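Side-chain contacts in EvdO1 (Micromonospora carbonacea, PDB 4XBZ), which belongs to an oxygenase superfamily and probably carries out an oxidative cyclization in orthosomycin biosynthesis at a metal centre, here occupied by nickel: residues 108-111 against 112-116; 278-281 against 282-285. One frame throughout, in Å; residues are numbered along the deposited sequence.

Interaction 1. Residues 108-111 against 112-116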
ATOM      1  N   ILE A 108      -8.841  21.960 -16.366  1.00 26.95           N
ATOM      2  CA  ILE A 108      -9.620  21.250 -17.377  1.00 31.95           C
ATOM      3  C   ILE A 108      -9.806  19.774 -16.951  1.00 28.08           C
ATOM      4  O   ILE A 108      -8.836  19.091 -16.648  1.00 26.21           O
ATOM      5  CB  ILE A 108      -8.935  21.355 -18.770  1.00 25.63           C
ATOM      6  CG1 ILE A 108      -8.894  22.814 -19.222  1.00 26.92           C
ATOM      7  CG2 ILE A 108      -9.647  20.518 -19.810  1.00 20.82           C
ATOM      8  CD1 ILE A 108      -7.858  23.098 -20.261  1.00 26.47           C
ATOM      9  N   GLU A 109     -11.053  19.294 -16.917  1.00 35.39           N
ATOM     10  CA  GLU A 109     -11.329  17.898 -16.539  1.00 30.70           C
ATOM     11  C   GLU A 109     -11.412  16.969 -17.736  1.00 29.59           C
ATOM     12  O   GLU A 109     -11.818  17.380 -18.834  1.00 31.88           O
ATOM     13  CB  GLU A 109     -12.636  17.774 -15.756  1.00 33.99           C
ATOM     14  CG  GLU A 109     -12.689  18.563 -14.460  1.00 45.16           C
ATOM     15  CD  GLU A 109     -12.064  17.854 -13.276  1.00 35.26           C
ATOM     16  OE1 GLU A 109     -11.694  16.661 -13.374  1.00 32.17           O
ATOM     17  OE2 GLU A 109     -11.953  18.517 -12.228  1.00 42.19           O
ATOM     18  N   TYR A 110     -11.061  15.706 -17.490  1.00 28.30           N
ATOM     19  CA  TYR A 110     -11.162  14.621 -18.468  1.00 28.40           C
ATOM     20  C   TYR A 110     -10.232  14.897 -19.641  1.00 31.95           C
ATOM     21  O   TYR A 110     -10.614  14.777 -20.808  1.00 33.90           O
ATOM     22  CB  TYR A 110     -12.616  14.429 -18.928  1.00 26.11           C
ATOM     23  CG  TYR A 110     -13.577  14.410 -17.768  1.00 25.30           C
ATOM     24  CD1 TYR A 110     -13.521  13.388 -16.821  1.00 30.99           C
ATOM     25  CD2 TYR A 110     -14.513  15.423 -17.592  1.00 25.85           C
ATOM     26  CE1 TYR A 110     -14.382  13.368 -15.730  1.00 29.57           C
ATOM     27  CE2 TYR A 110     -15.385  15.418 -16.507  1.00 29.31           C
ATOM     28  CZ  TYR A 110     -15.310  14.383 -15.572  1.00 32.22           C
ATOM     29  OH  TYR A 110     -16.159  14.353 -14.486  1.00 27.45           O
ATOM     30  N   VAL A 111      -8.997  15.262 -19.304  1.00 30.25           N
ATOM     31  CA  VAL A 111      -7.978  15.570 -20.297  1.00 28.13           C
ATOM     32  C   VAL A 111      -7.498  14.296 -20.970  1.00 31.51           C
ATOM     33  O   VAL A 111      -6.897  14.347 -22.037  1.00 34.61           O
ATOM     34  CB  VAL A 111      -6.777  16.298 -19.670  1.00 23.97           C
ATOM     35  CG1 VAL A 111      -7.219  17.620 -19.048  1.00 23.79           C
ATOM     36  CG2 VAL A 111      -6.133  15.415 -18.626  1.00 25.82           C
ATOM     37  N   VAL A 112      -7.756  13.154 -20.340  1.00 26.47           N
ATOM     38  CA  VAL A 112      -7.404  11.870 -20.934  1.00 29.66           C
ATOM     39  C   VAL A 112      -8.326  11.570 -22.129  1.00 28.86           C
ATOM     40  O   VAL A 112      -7.909  10.996 -23.131  1.00 33.79           O
ATOM     41  CB  VAL A 112      -7.480  10.732 -19.880  1.00 28.35           C
ATOM     42  CG1 VAL A 112      -7.930   9.415 -20.508  1.00 27.96           C
ATOM     43  CG2 VAL A 112      -6.146  10.591 -19.144  1.00 25.21           C
ATOM     44  N   ASP A 113      -9.577  11.982 -22.025  1.00 31.12           N
ATOM     45  CA  ASP A 113     -10.514  11.857 -23.138  1.00 33.66           C
ATOM     46  C   ASP A 113     -10.210  12.898 -24.230  1.00 36.15           C
ATOM     47  O   ASP A 113     -10.439  12.658 -25.418  1.00 35.39           O
ATOM     48  CB  ASP A 113     -11.947  12.014 -22.629  1.00 30.64           C
ATOM     49  CG  ASP A 113     -12.993  11.721 -23.692  1.00 35.33           C
ATOM     50  OD1 ASP A 113     -12.846  10.724 -24.431  1.00 33.64           O
ATOM     51  OD2 ASP A 113     -13.979  12.488 -23.773  1.00 35.85           O
ATOM     52  N   LYS A 114      -9.669  14.045 -23.825  1.00 33.72           N
ATOM     53  CA  LYS A 114      -9.588  15.188 -24.734  1.00 37.28           C
ATOM     54  C   LYS A 114      -8.336  15.174 -25.600  1.00 32.39           C
ATOM     55  O   LYS A 114      -8.298  15.802 -26.642  1.00 42.17           O
ATOM     56  CB  LYS A 114      -9.674  16.501 -23.943  1.00 31.74           C
ATOM     57  CG  LYS A 114     -11.058  16.762 -23.351  1.00 32.42           C
ATOM     58  CD  LYS A 114     -11.081  17.993 -22.445  1.00 32.32           C
ATOM     59  CE  LYS A 114     -12.506  18.281 -21.958  1.00 26.77           C
ATOM     60  NZ  LYS A 114     -13.157  17.101 -21.284  1.00 34.55           N
ATOM     61  N   ALA A 115      -7.319  14.438 -25.189  1.00 35.02           N
ATOM     62  CA  ALA A 115      -6.035  14.523 -25.866  1.00 30.25           C
ATOM     63  C   ALA A 115      -5.311  13.185 -25.855  1.00 33.38           C
ATOM     64  O   ALA A 115      -4.943  12.677 -24.798  1.00 32.82           O
ATOM     65  CB  ALA A 115      -5.173  15.594 -25.216  1.00 27.95           C
ATOM     66  N   ARG A 116      -5.084  12.642 -27.045  1.00 35.05           N
ATOM     67  CA  ARG A 116      -4.500  11.320 -27.201  1.00 33.97           C
ATOM     68  C   ARG A 116      -3.131  11.148 -26.509  1.00 36.45           C
ATOM     69  O   ARG A 116      -2.857  10.082 -25.939  1.00 33.44           O
ATOM     70  CB  ARG A 116      -4.395  10.978 -28.698  1.00 38.44           C
ATOM     71  CG  ARG A 116      -4.042   9.515 -28.981  1.00 38.62           C
ATOM     72  CD  ARG A 116      -3.986   9.177 -30.475  1.00 36.37           C
ATOM     73  NE  ARG A 116      -3.243   7.937 -30.690  1.00 43.84           N
ATOM     74  CZ  ARG A 116      -3.788   6.727 -30.661  1.00 46.97           C
ATOM     75  NH1 ARG A 116      -5.086   6.601 -30.441  1.00 49.19           N
ATOM     76  NH2 ARG A 116      -3.038   5.642 -30.851  1.00 44.57           N
TER

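Interaction 2. Residues 278-281 against 282-285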
ATOM      1  N   ILE A 278     -16.557   1.417 -11.500  1.00 29.55           N
ATOM      2  CA  ILE A 278     -15.351   0.597 -11.431  1.00 27.67           C
ATOM      3  C   ILE A 278     -15.041  -0.114 -12.752  1.00 27.91           C
ATOM      4  O   ILE A 278     -13.933  -0.013 -13.278  1.00 25.89           O
ATOM      5  CB  ILE A 278     -15.466  -0.463 -10.299  1.00 35.07           C
ATOM      6  CG1 ILE A 278     -15.716   0.214  -8.945  1.00 29.37           C
ATOM      7  CG2 ILE A 278     -14.229  -1.363 -10.264  1.00 25.11           C
ATOM      8  CD1 ILE A 278     -15.780  -0.732  -7.786  1.00 30.33           C
ATOM      9  N   GLY A 279     -16.024  -0.831 -13.291  1.00 27.08           N
ATOM     10  CA  GLY A 279     -15.824  -1.540 -14.541  1.00 26.33           C
ATOM     11  C   GLY A 279     -15.479  -0.617 -15.698  1.00 29.51           C
ATOM     12  O   GLY A 279     -14.648  -0.959 -16.540  1.00 31.87           O
ATOM     13  N   LEU A 280     -16.109   0.559 -15.735  1.00 24.21           N
ATOM     14  CA  LEU A 280     -15.894   1.499 -16.829  1.00 29.89           C
ATOM     15  C   LEU A 280     -14.471   2.069 -16.788  1.00 32.41           C
ATOM     16  O   LEU A 280     -13.799   2.168 -17.827  1.00 32.46           O
ATOM     17  CB  LEU A 280     -16.943   2.620 -16.787  1.00 29.19           C
ATOM     18  CG  LEU A 280     -18.379   2.084 -16.901  1.00 30.96           C
ATOM     19  CD1 LEU A 280     -19.441   3.140 -16.587  1.00 30.05           C
ATOM     20  CD2 LEU A 280     -18.614   1.470 -18.269  1.00 29.50           C
ATOM     21  N   LYS A 281     -13.995   2.421 -15.594  1.00 28.42           N
ATOM     22  CA  LYS A 281     -12.651   2.969 -15.489  1.00 27.47           C
ATOM     23  C   LYS A 281     -11.593   1.901 -15.735  1.00 28.03           C
ATOM     24  O   LYS A 281     -10.518   2.206 -16.255  1.00 29.48           O
ATOM     25  CB  LYS A 281     -12.439   3.648 -14.134  1.00 26.49           C
ATOM     26  CG  LYS A 281     -13.377   4.814 -13.903  1.00 26.63           C
ATOM     27  CD  LYS A 281     -13.516   5.707 -15.163  1.00 28.16           C
ATOM     28  CE  LYS A 281     -12.185   6.379 -15.576  1.00 29.57           C
ATOM     29  NZ  LYS A 281     -11.870   7.626 -14.799  1.00 26.86           N
ATOM     30  N   GLN A 282     -11.900   0.650 -15.395  1.00 28.30           N
ATOM     31  CA  GLN A 282     -11.016  -0.452 -15.755  1.00 30.16           C
ATOM     32  C   GLN A 282     -10.874  -0.534 -17.273  1.00 29.38           C
ATOM     33  O   GLN A 282      -9.785  -0.790 -17.795  1.00 28.94           O
ATOM     34  CB  GLN A 282     -11.538  -1.783 -15.192  1.00 30.40           C
ATOM     35  CG  GLN A 282     -11.304  -1.951 -13.693  1.00 29.75           C
ATOM     36  CD  GLN A 282     -11.951  -3.205 -13.125  1.00 29.08           C
ATOM     37  OE1 GLN A 282     -13.066  -3.568 -13.495  1.00 31.07           O
ATOM     38  NE2 GLN A 282     -11.259  -3.860 -12.217  1.00 29.32           N
ATOM     39  N   GLN A 283     -11.986  -0.322 -17.969  1.00 27.85           N
ATOM     40  CA  GLN A 283     -11.994  -0.312 -19.427  1.00 34.07           C
ATOM     41  C   GLN A 283     -11.168   0.866 -19.957  1.00 30.68           C
ATOM     42  O   GLN A 283     -10.430   0.722 -20.938  1.00 31.51           O
ATOM     43  CB  GLN A 283     -13.421  -0.230 -19.978  1.00 35.44           C
ATOM     44  CG  GLN A 283     -14.298  -1.484 -19.828  1.00 34.46           C
ATOM     45  CD  GLN A 283     -15.470  -1.446 -20.804  1.00 37.59           C
ATOM     46  OE1 GLN A 283     -15.269  -1.432 -22.017  1.00 40.97           O
ATOM     47  NE2 GLN A 283     -16.686  -1.382 -20.281  1.00 38.74           N
ATOM     48  N   VAL A 284     -11.309   2.024 -19.313  1.00 28.33           N
ATOM     49  CA  VAL A 284     -10.462   3.179 -19.615  1.00 30.25           C
ATOM     50  C   VAL A 284      -8.970   2.805 -19.453  1.00 31.84           C
ATOM     51  O   VAL A 284      -8.161   3.039 -20.361  1.00 32.55           O
ATOM     52  CB  VAL A 284     -10.792   4.383 -18.701  1.00 28.97           C
ATOM     53  CG1 VAL A 284      -9.788   5.519 -18.914  1.00 26.69           C
ATOM     54  CG2 VAL A 284     -12.209   4.851 -18.924  1.00 23.83           C
ATOM     55  N   LEU A 285      -8.623   2.193 -18.320  1.00 27.67           N
ATOM     56  CA  LEU A 285      -7.232   1.817 -18.049  1.00 28.29           C
ATOM     57  C   LEU A 285      -6.684   0.872 -19.121  1.00 34.08           C
ATOM     58  O   LEU A 285      -5.568   1.057 -19.636  1.00 34.06           O
ATOM     59  CB  LEU A 285      -7.102   1.159 -16.674  1.00 23.28           C
ATOM     60  CG  LEU A 285      -5.665   0.891 -16.217  1.00 27.91           C
ATOM     61  CD1 LEU A 285      -4.918   2.194 -16.113  1.00 22.75           C
ATOM     62  CD2 LEU A 285      -5.597   0.146 -14.878  1.00 25.28           C
TER

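Interaction 1. Residues 108-111 against 112-116
At the turn from strand 105-109 into the short helix 111-114, Lys114 reaches back over the bend to Glu109, the last residue of the strand. Its NZ donates to Glu109 O at 2.8 Å, lying in the carbonyl plane with a C=O...N angle of 154°. The lysine chain is straight as far as CE; only the last torsion bends (chi4 54°), turning the ammonium onto that carbonyl. On the way CG passes 3.3 Å from Tyr110 O, and CD meets Ile108 CG2 at 3.9 Å where the two side chains cross obliquely. Tyr110, with left-handed backbone angles, is the N-cap of the helix. Its O receives weak bonds from Asp113 N and Lys114 N, both 3.2 Å away, and a third weak one from Lys114 NZ at 3.5 Å. The ammonium also sits 3.6 Å from Tyr110 CB, at the edge of the ring and near its plane, and forms a salt bridge with Asp91. With a methionine in place of Lys114, Glu109 O would probably lose this donor and Asp91 its opposite charge. One residue on, where the helix ends, Ala115 N gives Val111 O a weak bond at 3.2 Å.

Interaction 2. Residues 278-281 against 282-285
Gln282 NE2 is held by two oxygens, Leu312 O and Tyr306 OH, while OE1 of the same amide accepts from His314 N. Bonded at both ends, this buried amide is fixed in its rotation. Its chain runs alongside Ile278, pointing the same way: CG lies 3.3 Å from Ile278 O, and OE1 comes to 4.1 Å from Ile278 CG2. OE1 also lies 3.6 Å from Gly279 CA. Gln283 CG rests 3.3 Å from Gly279 O; its NE2 meets Leu280 CD2 at 4.0 Å, the side chains slanting across each other, and its OE1 takes a bond from Ile321 N. Lys281 curls instead of stretching out, its chain folded at every torsion after the first (chi2 -43°, chi3 -63°), which lays its CE beside Val284, 3.7 Å from Val284 CG2, and carries NZ to Tyr277 OH. Beneath the side chains the backbone bonds repeat, the shortest being Leu285 N to Lys281 O at 2.8 Å, with an angle of 160° at the hydrogen. Each donor lies four residues after its acceptor, the pattern of a regular alpha helix: here helix 275-293, buried against helix 264-270 and strand 139-147.

How the interactions relate
Both interactions are local; their centres lie 15 Å apart, their nearest atoms about 5 Å. Strand 139-147 of this double-stranded beta-helix protein links them: Val111 packs on its Asp144 and Met146, while Gln282 and Leu285 touch Ile140 and Pro141. Loops near the C-terminus also meet both, Leu324 at 112-116 and Phe326 at 282-285. Interaction 1 is partly buried and lies nearer the chain centre, Glu109's side chain being about 11 Å from the nickel; weak backbone bonds hold its strand-to-helix turn, and the partly exposed Lys114 has a salt bridge to Asp91. Interaction 2 is wholly buried, with straighter main-chain bonds; its Lys281 packs on Val284 and reaches a tyrosine hydroxyl, beside amides bonded to loops.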